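Local coordinates for protein ribose 5-phosphate isomerase (Giardia lamblia, PDB 3S5P) that probably interconverts ribose 5-phosphate and ribulose 5-phosphate in the pentose phosphate pathway, as a type B ribose-5-phosphate isomerase, at residues A[123-127]-A[140-144]; A[36-40]-A[51-55]; A[116-122]-A[144-150]. All blocks are in the same frame, centred on the assembly; numbering follows the deposited sequence.

Interaction 1 (A[123-127]-A[140-144]); sequences NALAL and ILSRF
Leu125 sets its CB squarely over the phenyl ring of Phe144, a CH-pi contact in which the carbon stands 3.7 Å from the ring centroid and only 7° off the normal. Phe144 reaches this place with CG anti to its own backbone N (chi1 -173°), which carries the ring away from the helix and toward the strand, and the two side chains slide past one another in opposite directions. The tip of the ring meets strand backbone: CZ lies 3.6 Å from Ala124 O, which comes in obliquely, while Asn123 C is near the ring edge.

Beyond CB, both methyls of Leu125 stay against Phe144, CD1 beside its ring CD1 and CD2 beside its CB. CD1 also lies 4.1 Å from Ile140 CG2, the side chains crossing at about a right angle, and CD2 also drops onto the helix backbone 3.9 Å from Leu141 CA. The same Ile140 CG2 branch meets Leu127 CD2 at 3.9 Å, here between side chains passing in opposite senses, so one methyl bridges two strand residues on the same face. No hydrogen bond crosses this buried, largely apolar contact.

The axes of strand 124-127 and helix 140-144 run 10.2 Å apart and nearly antiparallel, at 170°, as expected when a helix returns over its sheet in a Rossmann-like alpha/beta fold. Ile83 of the neighbouring strand 81-86 packs against Leu125, Leu127 and Leu141. From helix 110-118, Ala113 packs against Ile140 and Phe144, while strand 104-106 borders strand 124-128 on its other edge.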
loop_
_atom_site.group_PDB
_atom_site.type_symbol
_atom_site.label_atom_id
_atom_site.label_comp_id
_atom_site.label_asym_id
_atom_site.label_seq_id
_atom_site.Cartn_x
_atom_site.Cartn_y
_atom_site.Cartn_z
ATOM N N ASN A 123 -0.980 6.215 -9.899
ATOM C CA ASN A 123 -0.199 7.287 -10.473
ATOM C C ASN A 123 0.861 7.784 -9.483
ATOM O O ASN A 123 1.480 8.799 -9.712
ATOM C CB ASN A 123 -1.116 8.458 -10.954
ATOM C CG ASN A 123 -2.112 8.897 -9.900
ATOM O OD1 ASN A 123 -2.040 8.474 -8.752
ATOM N ND2 ASN A 123 -3.052 9.749 -10.284
ATOM N N ALA A 124 1.024 7.088 -8.356
ATOM C CA ALA A 124 2.089 7.393 -7.403
ATOM C C ALA A 124 2.678 6.080 -6.959
ATOM O O ALA A 124 1.944 5.121 -6.717
ATOM C CB ALA A 124 1.553 8.167 -6.208
ATOM N N LEU A 125 4.001 6.014 -6.885
ATOM C CA LEU A 125 4.662 4.836 -6.371
ATOM C C LEU A 125 5.341 5.242 -5.065
ATOM O O LEU A 125 6.084 6.232 -5.040
ATOM C CB LEU A 125 5.717 4.359 -7.379
ATOM C CG LEU A 125 6.651 3.218 -6.928
ATOM C CD1 LEU A 125 5.857 1.925 -6.671
ATOM C CD2 LEU A 125 7.759 2.954 -7.950
ATOM N N ALA A 126 5.093 4.501 -3.991
ATOM C CA ALA A 126 5.827 4.712 -2.744
ATOM C C ALA A 126 6.879 3.645 -2.578
ATOM O O ALA A 126 6.592 2.463 -2.755
ATOM C CB ALA A 126 4.896 4.711 -1.555
ATOM N N LEU A 127 8.097 4.059 -2.240
ATOM C CA LEU A 127 9.160 3.121 -1.937
ATOM C C LEU A 127 9.763 3.375 -0.543
ATOM O O LEU A 127 9.907 4.508 -0.123
ATOM C CB LEU A 127 10.249 3.201 -2.996
ATOM C CG LEU A 127 9.881 2.805 -4.427
ATOM C CD1 LEU A 127 10.927 3.317 -5.358
ATOM C CD2 LEU A 127 9.720 1.265 -4.560
ATOM N N ILE A 140 11.429 -2.253 -9.581
ATOM C CA ILE A 140 10.031 -1.919 -9.263
ATOM C C ILE A 140 9.600 -0.676 -10.033
ATOM O O ILE A 140 8.531 -0.664 -10.700
ATOM C CB ILE A 140 9.840 -1.691 -7.720
ATOM C CG1 ILE A 140 10.014 -3.016 -6.953
ATOM C CG2 ILE A 140 8.464 -1.130 -7.406
ATOM C CD1 ILE A 140 10.059 -2.854 -5.447
ATOM N N LEU A 141 10.426 0.367 -9.933
ATOM C CA LEU A 141 10.227 1.585 -10.661
ATOM C C LEU A 141 10.119 1.302 -12.163
ATOM O O LEU A 141 9.222 1.797 -12.843
ATOM C CB LEU A 141 11.411 2.544 -10.421
ATOM C CG LEU A 141 11.356 3.804 -11.301
ATOM C CD1 LEU A 141 10.112 4.667 -10.979
ATOM C CD2 LEU A 141 12.633 4.642 -11.251
ATOM N N SER A 142 11.093 0.569 -12.703
ATOM C CA SER A 142 11.093 0.309 -14.147
ATOM C C SER A 142 9.811 -0.427 -14.600
ATOM O O SER A 142 9.252 -0.134 -15.663
ATOM C CB SER A 142 12.372 -0.436 -14.551
ATOM O OG SER A 142 12.095 -1.420 -15.518
ATOM N N ARG A 143 9.328 -1.370 -13.800
ATOM C CA ARG A 143 8.075 -2.072 -14.130
ATOM C C ARG A 143 6.853 -1.158 -13.941
ATOM O O ARG A 143 5.931 -1.163 -14.757
ATOM C CB ARG A 143 7.939 -3.355 -13.324
ATOM C CG ARG A 143 6.661 -4.131 -13.570
ATOM C CD ARG A 143 6.615 -4.738 -14.955
ATOM N NE ARG A 143 7.888 -5.382 -15.201
ATOM C CZ ARG A 143 8.177 -6.634 -14.869
ATOM N NH1 ARG A 143 7.263 -7.432 -14.287
ATOM N NH2 ARG A 143 9.385 -7.096 -15.148
ATOM N N PHE A 144 6.879 -0.330 -12.901
ATOM C CA PHE A 144 5.827 0.682 -12.687
ATOM C C PHE A 144 5.720 1.637 -13.910
ATOM O O PHE A 144 4.617 1.977 -14.361
ATOM C CB PHE A 144 6.117 1.457 -11.381
ATOM C CG PHE A 144 5.025 2.415 -10.955
ATOM C CD1 PHE A 144 3.977 1.993 -10.137
ATOM C CD2 PHE A 144 5.078 3.766 -11.311
ATOM C CE1 PHE A 144 2.987 2.875 -9.696
ATOM C CE2 PHE A 144 4.063 4.670 -10.863
ATOM C CZ PHE A 144 3.016 4.201 -10.061
#

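Interaction 2 (A[36-40]-A[51-55]); sequences RMFLQ and MDLGT
Arg36 and Gln40, one helical turn apart, reach together for the carboxylate of Asp52 on the edge strand. The compact part of the contact surrounds the guanidinium group. The Arg36 chain leaves the helix extended and bends at chi3 (72°), which turns NE back to Gln40 OE1, 2.9 Å away and almost in the guanidinium plane. With its oxygen engaged in this way, the Gln40 amide offers NE2 to Asp52 OD2 at 2.9 Å. That bond is bent, with an angle of 142° at the hydrogen, and arrives from above the carboxylate plane. Arg36 NH1 completes the grip on Asp52 with a salt bridge, 3.2 Å to OD1, and a weak hydrogen bond to OD2; the two flat groups are not coplanar but turned 63° apart. Gly54 C lies over one face of the guanidinium, toward its rim. At the far end NH2 gives a straight, in-plane bond of 2.8 Å to Thr55 OG1 and a further one to Ser28 OG on strand 23-28, while Phe26 packs beside Arg36 and Gln40.

The outer side is looser. Asp52 and Thr55 are exposed, Met37 SD stays 4.4 Å from Asp52 OD2, and the chain cannot be followed from 56 to 63, directly after Thr55.

The contact closes a beta-alpha-beta unit, strand 23-28, helix 33-45 and strand 49-54, through polar groups. Asp52 probably offsets much of the charge on the buried Arg36, and the arginine in turn should favour an ionised carboxylate; through NH1 and NH2 Arg36 ties the helix to Asp52, Thr55 and Ser28.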
loop_
_atom_site.group_PDB
_atom_site.type_symbol
_atom_site.label_atom_id
_atom_site.label_comp_id
_atom_site.label_asym_id
_atom_site.label_seq_id
_atom_site.Cartn_x
_atom_site.Cartn_y
_atom_site.Cartn_z
ATOM N N ARG A 36 16.645 8.386 -4.136
ATOM C CA ARG A 36 15.903 9.239 -5.078
ATOM C C ARG A 36 16.723 9.562 -6.321
ATOM O O ARG A 36 16.262 9.346 -7.456
ATOM C CB ARG A 36 15.428 10.541 -4.432
ATOM C CG ARG A 36 14.317 11.162 -5.256
ATOM C CD ARG A 36 13.916 12.546 -4.828
ATOM N NE ARG A 36 14.940 13.530 -5.163
ATOM C CZ ARG A 36 15.612 14.237 -4.256
ATOM N NH1 ARG A 36 16.529 15.113 -4.650
ATOM N NH2 ARG A 36 15.373 14.075 -2.955
ATOM N N MET A 37 17.944 10.049 -6.068
ATOM C CA MET A 37 18.922 10.415 -7.093
ATOM C C MET A 37 19.301 9.245 -7.960
ATOM O O MET A 37 19.431 9.368 -9.182
ATOM C CB MET A 37 20.201 10.943 -6.434
ATOM C CG MET A 37 19.984 12.164 -5.604
ATOM S SD MET A 37 20.221 13.598 -6.635
ATOM C CE MET A 37 21.980 13.866 -6.351
ATOM N N PHE A 38 19.511 8.116 -7.301
ATOM C CA PHE A 38 19.853 6.885 -7.972
ATOM C C PHE A 38 18.709 6.482 -8.939
ATOM O O PHE A 38 18.954 6.235 -10.120
ATOM C CB PHE A 38 20.154 5.827 -6.905
ATOM C CG PHE A 38 20.286 4.448 -7.436
ATOM C CD1 PHE A 38 21.493 4.012 -7.972
ATOM C CD2 PHE A 38 19.204 3.572 -7.389
ATOM C CE1 PHE A 38 21.623 2.736 -8.471
ATOM C CE2 PHE A 38 19.321 2.285 -7.880
ATOM C CZ PHE A 38 20.529 1.863 -8.428
ATOM N N LEU A 39 17.469 6.454 -8.443
ATOM C CA LEU A 39 16.285 6.141 -9.272
ATOM C C LEU A 39 16.077 7.182 -10.371
ATOM O O LEU A 39 15.675 6.838 -11.489
ATOM C CB LEU A 39 15.006 6.023 -8.417
ATOM C CG LEU A 39 15.014 4.976 -7.299
ATOM C CD1 LEU A 39 13.803 5.151 -6.429
ATOM C CD2 LEU A 39 15.041 3.588 -7.898
ATOM N N GLN A 40 16.363 8.443 -10.052
ATOM C CA GLN A 40 16.348 9.522 -11.072
ATOM C C GLN A 40 17.309 9.249 -12.231
ATOM O O GLN A 40 16.893 9.304 -13.398
ATOM C CB GLN A 40 16.640 10.895 -10.462
ATOM C CG GLN A 40 15.438 11.521 -9.768
ATOM C CD GLN A 40 15.808 12.703 -8.876
ATOM O OE1 GLN A 40 15.026 13.109 -8.008
ATOM N NE2 GLN A 40 17.000 13.264 -9.089
ATOM N N MET A 51 11.628 14.824 -13.329
ATOM C CA MET A 51 11.413 16.048 -12.593
ATOM C C MET A 51 11.743 15.782 -11.143
ATOM O O MET A 51 10.996 15.104 -10.421
ATOM C CB MET A 51 9.974 16.502 -12.724
ATOM C CG MET A 51 9.645 17.067 -14.086
ATOM S SD MET A 51 7.865 17.091 -14.389
ATOM C CE MET A 51 7.227 17.496 -12.734
ATOM N N ASP A 52 12.890 16.298 -10.742
ATOM C CA ASP A 52 13.378 16.221 -9.385
ATOM C C ASP A 52 12.714 17.357 -8.634
ATOM O O ASP A 52 12.953 18.523 -8.935
ATOM C CB ASP A 52 14.897 16.397 -9.410
ATOM C CG ASP A 52 15.541 16.328 -8.030
ATOM O OD1 ASP A 52 14.928 16.674 -7.000
ATOM O OD2 ASP A 52 16.713 15.949 -7.990
ATOM N N LEU A 53 11.865 17.021 -7.677
ATOM C CA LEU A 53 11.169 18.047 -6.919
ATOM C C LEU A 53 11.848 18.332 -5.603
ATOM O O LEU A 53 11.683 19.417 -5.042
ATOM C CB LEU A 53 9.711 17.680 -6.711
ATOM C CG LEU A 53 8.892 17.875 -7.990
ATOM C CD1 LEU A 53 7.601 17.176 -7.829
ATOM C CD2 LEU A 53 8.675 19.350 -8.293
ATOM N N GLY A 54 12.647 17.386 -5.126
ATOM C CA GLY A 54 13.509 17.650 -3.973
ATOM C C GLY A 54 13.219 16.894 -2.676
ATOM O O GLY A 54 12.290 16.051 -2.585
ATOM N N THR A 55 14.036 17.247 -1.676
ATOM C CA THR A 55 14.159 16.567 -0.389
ATOM C C THR A 55 13.330 17.262 0.707
ATOM O O THR A 55 13.793 18.214 1.353
ATOM C CB THR A 55 15.659 16.493 0.011
ATOM O OG1 THR A 55 16.362 15.662 -0.921
ATOM C CG2 THR A 55 15.859 15.950 1.429
#

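Interaction 3 (A[116-122]-A[144-150]); sequences ARKHNNA and FLSTNFE
In this Rossmann-like fold the chain leaving helix 134-146 crosses the C-terminal turn of helix 110-118 on its way to helix 151-155, and the contact forms where they meet. Asn121 is the first residue to leave helical backbone angles, with a positive phi of 54°. Its CB then sits over the centre of the Phe149 ring, 3.4 Å from the centroid, with the amide stacked at only 15° to the ring plane. A trans first torsion (chi1 175°) swings the Phe149 ring against that amide, while its CA makes a CA-H...O contact of 3.2 Å with Arg117 O.

The Arg117 side chain is modelled in two conformers, so its contacts are tentative. In one, the chain bends at chi2 and chi3 and passes CD over the face of Phe144, at 4.0 Å from the centroid; NE makes a weak bond of 3.3 Å to Thr147 O. Ala122 CB meets the edge of the same ring, 3.8 Å from CE1. Ala116, at that edge too, packs on Ile90 of the second subunit, placing this turn near the dimer interface.

Next along, Thr147 CG2 packs across Lys118 CG, its hydroxyl held by Arg143 O. Glu150, the N-cap residue of helix 151-155, gives its backbone N to Lys118 O at 2.9 Å. Its carboxylate lies against the lysine's aliphatic chain, where Glu150 OE2 is 3.4 Å from Lys118 CE, without a salt bridge to NZ.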
loop_
_atom_site.group_PDB
_atom_site.type_symbol
_atom_site.label_atom_id
_atom_site.label_comp_id
_atom_site.label_asym_id
_atom_site.label_seq_id
_atom_site.Cartn_x
_atom_site.Cartn_y
_atom_site.Cartn_z
ATOM N N ALA A 116 -0.210 -2.794 -9.657
ATOM C CA ALA A 116 -0.575 -1.394 -9.318
ATOM C C ALA A 116 -0.992 -0.571 -10.528
ATOM O O ALA A 116 -1.859 0.272 -10.435
ATOM C CB ALA A 116 0.574 -0.664 -8.569
ATOM N N ARG A 117 -0.339 -0.792 -11.650
ATOM C CA ARG A 117 -0.691 -0.091 -12.872
ATOM C C ARG A 117 -1.840 -0.802 -13.587
ATOM O O ARG A 117 -2.891 -0.195 -13.816
ATOM C CB ARG A 117 0.536 0.083 -13.777
ATOM C CG ARG A 117 1.627 1.049 -13.192
ATOM C CD ARG A 117 1.211 2.543 -13.236
ATOM N NE ARG A 117 0.724 2.969 -14.551
ATOM C CZ ARG A 117 -0.437 3.597 -14.777
ATOM N NH1 ARG A 117 -1.262 3.921 -13.777
ATOM N NH2 ARG A 117 -0.762 3.933 -16.022
ATOM N N LYS A 118 -1.659 -2.092 -13.899
ATOM C CA LYS A 118 -2.635 -2.846 -14.669
ATOM C C LYS A 118 -4.050 -2.776 -14.099
ATOM O O LYS A 118 -4.972 -2.467 -14.813
ATOM C CB LYS A 118 -2.241 -4.318 -14.799
ATOM C CG LYS A 118 -1.439 -4.665 -16.044
ATOM C CD LYS A 118 -1.438 -6.178 -16.262
ATOM C CE LYS A 118 -0.785 -6.549 -17.592
ATOM N NZ LYS A 118 0.705 -6.438 -17.523
ATOM N N HIS A 119 -4.188 -3.066 -12.809
ATOM C CA HIS A 119 -5.478 -3.247 -12.147
ATOM C C HIS A 119 -5.896 -1.998 -11.379
ATOM O O HIS A 119 -7.073 -1.714 -11.288
ATOM C CB HIS A 119 -5.348 -4.380 -11.150
ATOM C CG HIS A 119 -5.156 -5.721 -11.782
ATOM N ND1 HIS A 119 -5.079 -6.883 -11.044
ATOM C CD2 HIS A 119 -5.042 -6.090 -13.081
ATOM C CE1 HIS A 119 -4.909 -7.906 -11.861
ATOM N NE2 HIS A 119 -4.881 -7.453 -13.103
ATOM N N ASN A 120 -4.925 -1.261 -10.815
ATOM C CA ASN A 120 -5.262 -0.188 -9.857
ATOM C C ASN A 120 -5.064 1.226 -10.377
ATOM O O ASN A 120 -5.445 2.186 -9.698
ATOM C CB ASN A 120 -4.532 -0.381 -8.523
ATOM C CG ASN A 120 -4.644 -1.824 -7.994
ATOM O OD1 ASN A 120 -3.633 -2.486 -7.783
ATOM N ND2 ASN A 120 -5.873 -2.313 -7.799
ATOM N N ASN A 121 -4.474 1.355 -11.565
ATOM C CA ASN A 121 -4.237 2.674 -12.174
ATOM C C ASN A 121 -3.477 3.620 -11.235
ATOM O O ASN A 121 -3.797 4.796 -11.134
ATOM C CB ASN A 121 -5.566 3.323 -12.674
ATOM C CG ASN A 121 -5.325 4.452 -13.642
ATOM O OD1 ASN A 121 -4.297 4.482 -14.295
ATOM N ND2 ASN A 121 -6.258 5.423 -13.707
ATOM N N ALA A 122 -2.460 3.099 -10.552
ATOM C CA ALA A 122 -1.696 3.906 -9.628
ATOM C C ALA A 122 -0.983 4.995 -10.427
ATOM O O ALA A 122 -0.489 4.734 -11.512
ATOM C CB ALA A 122 -0.707 3.070 -8.850
ATOM N N PHE A 144 6.879 -0.330 -12.901
ATOM C CA PHE A 144 5.827 0.682 -12.687
ATOM C C PHE A 144 5.720 1.637 -13.910
ATOM O O PHE A 144 4.617 1.977 -14.361
ATOM C CB PHE A 144 6.117 1.457 -11.381
ATOM C CG PHE A 144 5.025 2.415 -10.955
ATOM C CD1 PHE A 144 3.977 1.993 -10.137
ATOM C CD2 PHE A 144 5.078 3.766 -11.311
ATOM C CE1 PHE A 144 2.987 2.875 -9.696
ATOM C CE2 PHE A 144 4.063 4.670 -10.863
ATOM C CZ PHE A 144 3.016 4.201 -10.061
ATOM N N LEU A 145 6.859 2.051 -14.469
ATOM C CA LEU A 145 6.835 3.092 -15.513
ATOM C C LEU A 145 6.450 2.536 -16.877
ATOM O O LEU A 145 5.955 3.272 -17.741
ATOM C CB LEU A 145 8.177 3.832 -15.574
ATOM C CG LEU A 145 8.631 4.693 -14.382
ATOM C CD1 LEU A 145 9.974 5.392 -14.736
ATOM C CD2 LEU A 145 7.589 5.732 -13.901
ATOM N N SER A 146 6.662 1.234 -17.075
ATOM C CA SER A 146 6.416 0.649 -18.397
ATOM C C SER A 146 5.123 -0.154 -18.493
ATOM O O SER A 146 4.819 -0.685 -19.548
ATOM C CB SER A 146 7.593 -0.220 -18.835
ATOM O OG SER A 146 7.729 -1.363 -18.005
ATOM N N THR A 147 4.365 -0.272 -17.404
ATOM C CA THR A 147 3.115 -1.025 -17.429
ATOM C C THR A 147 1.974 -0.027 -17.562
ATOM O O THR A 147 1.961 0.977 -16.873
ATOM C CB THR A 147 2.954 -1.872 -16.141
ATOM O OG1 THR A 147 4.094 -2.721 -15.992
ATOM C CG2 THR A 147 1.709 -2.734 -16.196
ATOM N N ASN A 148 1.049 -0.289 -18.479
ATOM C CA ASN A 148 -0.159 0.534 -18.658
ATOM C C ASN A 148 -1.370 0.013 -17.874
ATOM O O ASN A 148 -1.498 -1.187 -17.654
ATOM C CB ASN A 148 -0.519 0.614 -20.145
ATOM C CG ASN A 148 0.505 1.397 -20.944
ATOM O OD1 ASN A 148 1.219 2.241 -20.402
ATOM N ND2 ASN A 148 0.579 1.124 -22.239
ATOM N N PHE A 149 -2.236 0.927 -17.439
ATOM C CA PHE A 149 -3.516 0.575 -16.837
ATOM C C PHE A 149 -4.394 -0.188 -17.858
ATOM O O PHE A 149 -4.394 0.134 -19.038
ATOM C CB PHE A 149 -4.204 1.845 -16.331
ATOM C CG PHE A 149 -5.608 1.641 -15.775
ATOM C CD1 PHE A 149 -5.878 0.676 -14.806
ATOM C CD2 PHE A 149 -6.648 2.485 -16.170
ATOM C CE1 PHE A 149 -7.186 0.530 -14.272
ATOM C CE2 PHE A 149 -7.931 2.360 -15.641
ATOM C CZ PHE A 149 -8.206 1.375 -14.694
ATOM N N GLU A 150 -5.091 -1.228 -17.394
ATOM C CA GLU A 150 -6.114 -1.937 -18.209
ATOM C C GLU A 150 -7.501 -1.283 -18.009
ATOM O O GLU A 150 -8.421 -1.886 -17.446
ATOM C CB GLU A 150 -6.144 -3.442 -17.874
ATOM C CG GLU A 150 -4.951 -4.237 -18.498
ATOM C CD GLU A 150 -4.836 -5.689 -17.960
ATOM O OE1 GLU A 150 -5.546 -6.034 -16.963
ATOM O OE2 GLU A 150 -4.023 -6.469 -18.537
#

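How the interactions relate
All three contacts belong to one Rossmann-like domain. Interaction 2 comes first along the chain and closes before the others open; interaction 1 is nested inside the loop closed by interaction 3. Interactions 1 and 3 share helix 134-146, with centres about 9 Å apart, and meet in Phe144, whose ring has Leu125 on one face and probably Arg117, modelled in two conformers, on the opposite face. Interactions 1 and 2, about 13 Å apart between centres, reach the same parallel sheet and touch where Leu39 packs on Leu127 and Leu141. Interactions 2 and 3 lie about 21 Å apart, on opposite sides of the chain's centre, and interaction 1 lies between them in the fold.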